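Local coordinates for protein haloalkane dehalogenase (Mycobacterium rhodesiae, PDB 4MJ3) that probably hydrolyses carbon–halogen bonds in haloalkanes, releasing the alcohol and a halide ion, with an alpha/beta-hydrolase scaffold, at residues L150-H155 / A227-W232; S59-W64 / L282-G287. One frame throughout, in Å; residues are numbered along the deposited sequence.

Contact 1. Residues L150-H155 / A227-W232; sequences LPTGDH and ANRKAW
R229 grips D154 side-on at the exposed edge of the contact, where helix 225-235 packs against the loop that leaves strand 140-145 in this alpha/beta hydrolase, where family members pass from the core sheet toward the cap. R229 NH2 donates to D154 OD1 at 2.8 Å and R229 NE to D154 OD2 at 3.1 Å, both on syn lone pairs. With carboxylate and guanidinium only 8° apart, the two groups lie almost in one plane.

Next inward, the amide of N228 reaches the backbone. Its ND2 donates to P151 O at 2.8 Å, nearly in line with the carbonyl and within the amide plane, while OD1 accepts from R131 of helix 124-135; with both ends engaged, the amide's rotation is fixed.

Leucine packing closes the inner end. L150 has CG anti to its backbone N (chi1 -179°), which directs the branched end toward the helix, where L150 CD2 meets A231 CB at 4.1 Å and CD1 lies near N228 ND2. L150 CB comes to 4.1 Å from W232 CE3, and the same indole stacks with the ring of H263. Between these ends, T152 CG2 rests 3.9 Å from R229 CA.

Behind the salt bridge stands an ST turn: T152 OG1 accepts from D154 N at 3.2 Å. The same T152 hydroxyl also donates to D154 OD2 at 2.9 Å, approaching from above the carboxylate plane.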
loop_
_atom_site.group_PDB
_atom_site.type_symbol
_atom_site.label_atom_id
_atom_site.label_comp_id
_atom_site.label_asym_id
_atom_site.label_seq_id
_atom_site.Cartn_x
_atom_site.Cartn_y
_atom_site.Cartn_z
ATOM N N LEU A 150 5.101 -6.556 8.525
ATOM C CA LEU A 150 4.344 -7.791 8.316
ATOM C C LEU A 150 4.084 -8.411 9.680
ATOM O O LEU A 150 4.841 -9.273 10.124
ATOM C CB LEU A 150 5.060 -8.763 7.393
ATOM C CG LEU A 150 4.347 -10.094 7.089
ATOM C CD1 LEU A 150 2.899 -9.896 6.664
ATOM C CD2 LEU A 150 5.071 -10.897 6.030
ATOM N N PRO A 151 3.050 -7.947 10.378
ATOM C CA PRO A 151 2.818 -8.475 11.725
ATOM C C PRO A 151 2.154 -9.837 11.703
ATOM O O PRO A 151 1.254 -10.087 10.913
ATOM C CB PRO A 151 1.880 -7.442 12.364
ATOM C CG PRO A 151 1.323 -6.648 11.236
ATOM C CD PRO A 151 1.964 -7.050 9.953
ATOM N N THR A 152 2.548 -10.689 12.630
ATOM C CA THR A 152 1.940 -12.009 12.758
ATOM C C THR A 152 0.874 -12.056 13.845
ATOM O O THR A 152 0.130 -13.022 13.924
ATOM C CB THR A 152 3.028 -13.025 13.112
ATOM O OG1 THR A 152 3.693 -12.595 14.301
ATOM C CG2 THR A 152 4.053 -13.154 11.972
ATOM N N GLY A 153 0.852 -11.032 14.701
ATOM C CA GLY A 153 0.036 -11.019 15.899
ATOM C C GLY A 153 0.812 -11.416 17.146
ATOM O O GLY A 153 0.286 -11.408 18.257
ATOM N N ASP A 154 2.077 -11.770 16.976
ATOM C CA ASP A 154 2.882 -12.222 18.098
ATOM C C ASP A 154 3.520 -11.111 18.919
ATOM O O ASP A 154 3.945 -11.370 20.036
ATOM C CB ASP A 154 3.938 -13.204 17.603
ATOM C CG ASP A 154 3.311 -14.495 17.119
ATOM O OD1 ASP A 154 2.564 -15.122 17.907
ATOM O OD2 ASP A 154 3.561 -14.913 15.968
ATOM N N HIS A 155 3.560 -9.884 18.383
ATOM C CA HIS A 155 4.194 -8.755 19.059
ATOM C C HIS A 155 3.224 -7.579 19.212
ATOM O O HIS A 155 2.387 -7.372 18.369
ATOM C CB HIS A 155 5.450 -8.340 18.277
ATOM C CG HIS A 155 6.444 -9.448 18.159
ATOM N ND1 HIS A 155 7.242 -9.841 19.211
ATOM C CD2 HIS A 155 6.705 -10.307 17.147
ATOM C CE1 HIS A 155 7.962 -10.887 18.849
ATOM N NE2 HIS A 155 7.657 -11.189 17.599
ATOM N N ALA A 227 -1.259 -17.787 8.354
ATOM C CA ALA A 227 -0.705 -17.409 7.035
ATOM C C ALA A 227 0.439 -16.387 7.158
ATOM O O ALA A 227 1.415 -16.472 6.427
ATOM C CB ALA A 227 -1.785 -16.858 6.139
ATOM N N ASN A 228 0.329 -15.436 8.086
ATOM C CA ASN A 228 1.377 -14.411 8.209
ATOM C C ASN A 228 2.658 -15.007 8.768
ATOM O O ASN A 228 3.749 -14.598 8.371
ATOM C CB ASN A 228 0.924 -13.226 9.035
ATOM C CG ASN A 228 -0.028 -12.324 8.277
ATOM O OD1 ASN A 228 -0.543 -12.678 7.224
ATOM N ND2 ASN A 228 -0.253 -11.152 8.810
ATOM N N ARG A 229 2.537 -15.982 9.673
ATOM C CA ARG A 229 3.735 -16.651 10.183
ATOM C C ARG A 229 4.455 -17.374 9.067
ATOM O O ARG A 229 5.689 -17.329 8.977
ATOM C CB ARG A 229 3.399 -17.651 11.281
ATOM C CG ARG A 229 3.054 -16.996 12.598
ATOM C CD ARG A 229 2.575 -18.048 13.573
ATOM N NE ARG A 229 2.347 -17.503 14.906
ATOM C CZ ARG A 229 1.696 -18.168 15.857
ATOM N NH1 ARG A 229 1.230 -19.388 15.621
ATOM N NH2 ARG A 229 1.507 -17.611 17.041
ATOM N N LYS A 230 3.695 -18.021 8.202
ATOM C CA LYS A 230 4.285 -18.728 7.076
ATOM C C LYS A 230 4.943 -17.767 6.099
ATOM O O LYS A 230 6.082 -18.005 5.633
ATOM C CB LYS A 230 3.247 -19.579 6.345
ATOM C CG LYS A 230 2.830 -20.797 7.153
ATOM N N ALA A 231 4.254 -16.679 5.788
ATOM C CA ALA A 231 4.843 -15.630 4.923
ATOM C C ALA A 231 6.094 -14.982 5.524
ATOM O O ALA A 231 7.058 -14.680 4.814
ATOM C CB ALA A 231 3.817 -14.567 4.584
ATOM N N TRP A 232 6.083 -14.771 6.839
ATOM C CA TRP A 232 7.225 -14.195 7.531
ATOM C C TRP A 232 8.423 -15.137 7.425
ATOM O O TRP A 232 9.558 -14.704 7.171
ATOM C CB TRP A 232 6.853 -13.937 8.997
ATOM C CG TRP A 232 7.927 -13.336 9.846
ATOM C CD1 TRP A 232 8.624 -13.948 10.862
ATOM C CD2 TRP A 232 8.433 -11.999 9.762
ATOM N NE1 TRP A 232 9.507 -13.055 11.421
ATOM C CE2 TRP A 232 9.425 -11.860 10.753
ATOM C CE3 TRP A 232 8.148 -10.905 8.931
ATOM C CZ2 TRP A 232 10.118 -10.648 10.950
ATOM C CZ3 TRP A 232 8.847 -9.708 9.121
ATOM C CH2 TRP A 232 9.813 -9.594 10.113
#

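Contact 2. Residues S59-W64 / L282-G287; sequences SYLYRW and LQEDKG
Q283 threads between L61 and Y62, and its atoms can be taken in turn. Q283 CB touches L61 O at 3.3 Å. Q283 CG passes beside the Y62 ring, 3.8 Å from Y62 CE1. A bend at chi2 (96°) then swings the amide across the end of L61, with Q283 CD 3.6 Å from L61 CG. OE1 faces the two leucine methyls and is buried with no polar partner in the model. Q283 NE2 makes a weak, bent bond to Y62 OH at 3.3 Å and another weak one to Q122 OE1; the stronger tie of Y62 OH is to L52 O.

One residue on, E284 meets R63 end-on. R63 NH1 donates to E284 OE2 at 2.7 Å, almost straight; R63 NH2 reaches E284 OE1 at 2.9 Å on a more bent line, with the two planes turned 42° apart. NH1 also bonds Y60 O, and E284 OE2 has a second partner in Y196 OH of helix 190-197, so the ion pair is tied at both ends. The guanidinium lies between W64 NE1 over one face and Y60 CE2 over the other, each offset toward its rim. R63 starts with CG between its backbone N and carbonyl carbon (chi1 74°), which places CG over the centre of the W64 indole.

One water completes the seam: it donates to L61 O and Q283 O and accepts from W64 N. The arrangement joins the loop after strand 48-52 to the first turn of the last helix, 282-300, an element that in alpha/beta hydrolases directly follows the loop of the catalytic histidine.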
loop_
_atom_site.group_PDB
_atom_site.type_symbol
_atom_site.label_atom_id
_atom_site.label_comp_id
_atom_site.label_asym_id
_atom_site.label_seq_id
_atom_site.Cartn_x
_atom_site.Cartn_y
_atom_site.Cartn_z
ATOM N N SER A 59 -4.097 5.238 -5.031
ATOM C CA SER A 59 -2.927 5.455 -5.904
ATOM C C SER A 59 -2.551 6.925 -6.113
ATOM O O SER A 59 -1.414 7.236 -6.462
ATOM C CB SER A 59 -3.133 4.756 -7.240
ATOM O OG SER A 59 -3.130 3.342 -7.035
ATOM N N TYR A 60 -3.481 7.829 -5.809
ATOM C CA TYR A 60 -3.219 9.260 -5.745
ATOM C C TYR A 60 -2.003 9.595 -4.883
ATOM O O TYR A 60 -1.264 10.538 -5.187
ATOM C CB TYR A 60 -4.441 10.022 -5.247
ATOM C CG TYR A 60 -4.378 11.498 -5.463
ATOM C CD1 TYR A 60 -4.603 12.019 -6.725
ATOM C CD2 TYR A 60 -4.089 12.386 -4.423
ATOM C CE1 TYR A 60 -4.572 13.381 -6.956
ATOM C CE2 TYR A 60 -4.056 13.751 -4.646
ATOM C CZ TYR A 60 -4.278 14.244 -5.916
ATOM O OH TYR A 60 -4.248 15.593 -6.180
ATOM N N LEU A 61 -1.803 8.818 -3.820
ATOM C CA LEU A 61 -0.643 8.960 -2.927
ATOM C C LEU A 61 0.712 8.876 -3.629
ATOM O O LEU A 61 1.689 9.453 -3.156
ATOM C CB LEU A 61 -0.733 7.884 -1.830
ATOM C CG LEU A 61 0.360 7.820 -0.764
ATOM C CD1 LEU A 61 0.455 9.143 -0.015
ATOM C CD2 LEU A 61 0.042 6.670 0.183
ATOM N N TYR A 62 0.766 8.157 -4.761
ATOM C CA TYR A 62 2.000 7.929 -5.499
ATOM C C TYR A 62 2.225 8.954 -6.622
ATOM O O TYR A 62 3.190 8.828 -7.390
ATOM C CB TYR A 62 2.040 6.501 -6.037
ATOM C CG TYR A 62 2.376 5.536 -4.948
ATOM C CD1 TYR A 62 3.642 5.501 -4.408
ATOM C CD2 TYR A 62 1.402 4.694 -4.407
ATOM C CE1 TYR A 62 3.960 4.638 -3.380
ATOM C CE2 TYR A 62 1.716 3.811 -3.395
ATOM C CZ TYR A 62 2.995 3.808 -2.860
ATOM O OH TYR A 62 3.354 2.939 -1.831
ATOM N N ARG A 63 1.389 9.990 -6.686
ATOM C CA ARG A 63 1.456 10.920 -7.818
ATOM C C ARG A 63 2.776 11.674 -7.965
ATOM O O ARG A 63 3.150 12.028 -9.084
ATOM C CB ARG A 63 0.294 11.920 -7.792
ATOM C CG ARG A 63 0.407 13.012 -6.733
ATOM C CD ARG A 63 -0.957 13.631 -6.456
ATOM N NE ARG A 63 -0.895 14.646 -5.410
ATOM C CZ ARG A 63 -0.811 14.399 -4.111
ATOM N NH1 ARG A 63 -0.752 13.142 -3.654
ATOM N NH2 ARG A 63 -0.761 15.408 -3.255
ATOM N N TRP A 64 3.467 11.952 -6.868
ATOM C CA TRP A 64 4.766 12.620 -6.964
ATOM C C TRP A 64 5.908 11.671 -7.360
ATOM O O TRP A 64 6.933 12.113 -7.880
ATOM C CB TRP A 64 5.129 13.332 -5.655
ATOM C CG TRP A 64 4.083 14.223 -5.105
ATOM C CD1 TRP A 64 3.466 14.103 -3.899
ATOM C CD2 TRP A 64 3.529 15.388 -5.723
ATOM N NE1 TRP A 64 2.552 15.117 -3.723
ATOM C CE2 TRP A 64 2.584 15.927 -4.824
ATOM C CE3 TRP A 64 3.747 16.033 -6.943
ATOM C CZ2 TRP A 64 1.837 17.079 -5.114
ATOM C CZ3 TRP A 64 2.996 17.190 -7.233
ATOM C CH2 TRP A 64 2.059 17.689 -6.320
ATOM N N LEU A 282 4.789 9.143 3.793
ATOM C CA LEU A 282 6.031 9.777 3.372
ATOM C C LEU A 282 6.015 10.175 1.887
ATOM O O LEU A 282 6.778 11.044 1.476
ATOM C CB LEU A 282 7.236 8.890 3.685
ATOM C CG LEU A 282 7.574 7.698 2.788
ATOM C CD1 LEU A 282 8.920 7.128 3.237
ATOM C CD2 LEU A 282 6.509 6.607 2.859
ATOM N N GLN A 283 5.146 9.538 1.110
ATOM C CA GLN A 283 5.009 9.848 -0.311
ATOM C C GLN A 283 4.436 11.250 -0.525
ATOM O O GLN A 283 4.661 11.845 -1.578
ATOM C CB GLN A 283 4.128 8.818 -1.031
ATOM C CG GLN A 283 4.473 7.362 -0.734
ATOM C CD GLN A 283 3.619 6.760 0.364
ATOM O OE1 GLN A 283 3.337 7.411 1.377
ATOM N NE2 GLN A 283 3.213 5.505 0.181
ATOM N N GLU A 284 3.694 11.769 0.448
ATOM C CA GLU A 284 3.184 13.145 0.401
ATOM C C GLU A 284 4.236 14.164 0.760
ATOM O O GLU A 284 4.287 15.230 0.164
ATOM C CB GLU A 284 2.020 13.374 1.363
ATOM C CG GLU A 284 0.696 12.841 0.895
ATOM C CD GLU A 284 0.132 13.527 -0.342
ATOM O OE1 GLU A 284 0.534 14.652 -0.744
ATOM O OE2 GLU A 284 -0.719 12.884 -0.958
ATOM N N ASP A 285 5.064 13.855 1.744
ATOM C CA ASP A 285 6.064 14.780 2.239
ATOM C C ASP A 285 7.331 14.809 1.405
ATOM O O ASP A 285 7.910 15.865 1.195
ATOM C CB ASP A 285 6.429 14.404 3.689
ATOM C CG ASP A 285 5.287 14.664 4.674
ATOM O OD1 ASP A 285 4.415 15.511 4.388
ATOM O OD2 ASP A 285 5.273 14.027 5.762
ATOM N N LYS A 286 7.779 13.629 0.965
ATOM C CA LYS A 286 9.086 13.471 0.325
ATOM C C LYS A 286 9.017 12.413 -0.790
ATOM O O LYS A 286 9.901 11.567 -0.928
ATOM C CB LYS A 286 10.135 13.066 1.378
ATOM C CG LYS A 286 10.393 14.096 2.484
ATOM C CD LYS A 286 11.103 15.337 1.950
ATOM C CE LYS A 286 11.216 16.414 3.018
ATOM N NZ LYS A 286 12.047 17.531 2.519
ATOM N N GLY A 287 7.988 12.509 -1.624
ATOM C CA GLY A 287 7.764 11.548 -2.694
ATOM C C GLY A 287 8.894 11.493 -3.714
ATOM O O GLY A 287 9.356 10.411 -4.092
HETATM O O HOH W 1 3.861 10.715 -4.280
#

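Contacts 1 and 2 flank the middle of the molecule, their own centres 27 Å apart and their nearest atoms about 14 Å apart, without touching. Along the chain the order is 59-64, 150-155, 227-232, 282-287, so both segments of contact 1 fall between the two of contact 2. Both start from loops that follow parallel strands of the same mixed sheet, 48-52 and 140-145, with 117-121 between them. Each brings such a loop against a helix from later in the chain: 225-235 in contact 1, the final 282-300 in contact 2. Together they tie sequence-distant parts of one alpha/beta hydrolase domain, one partly buried, the other buried.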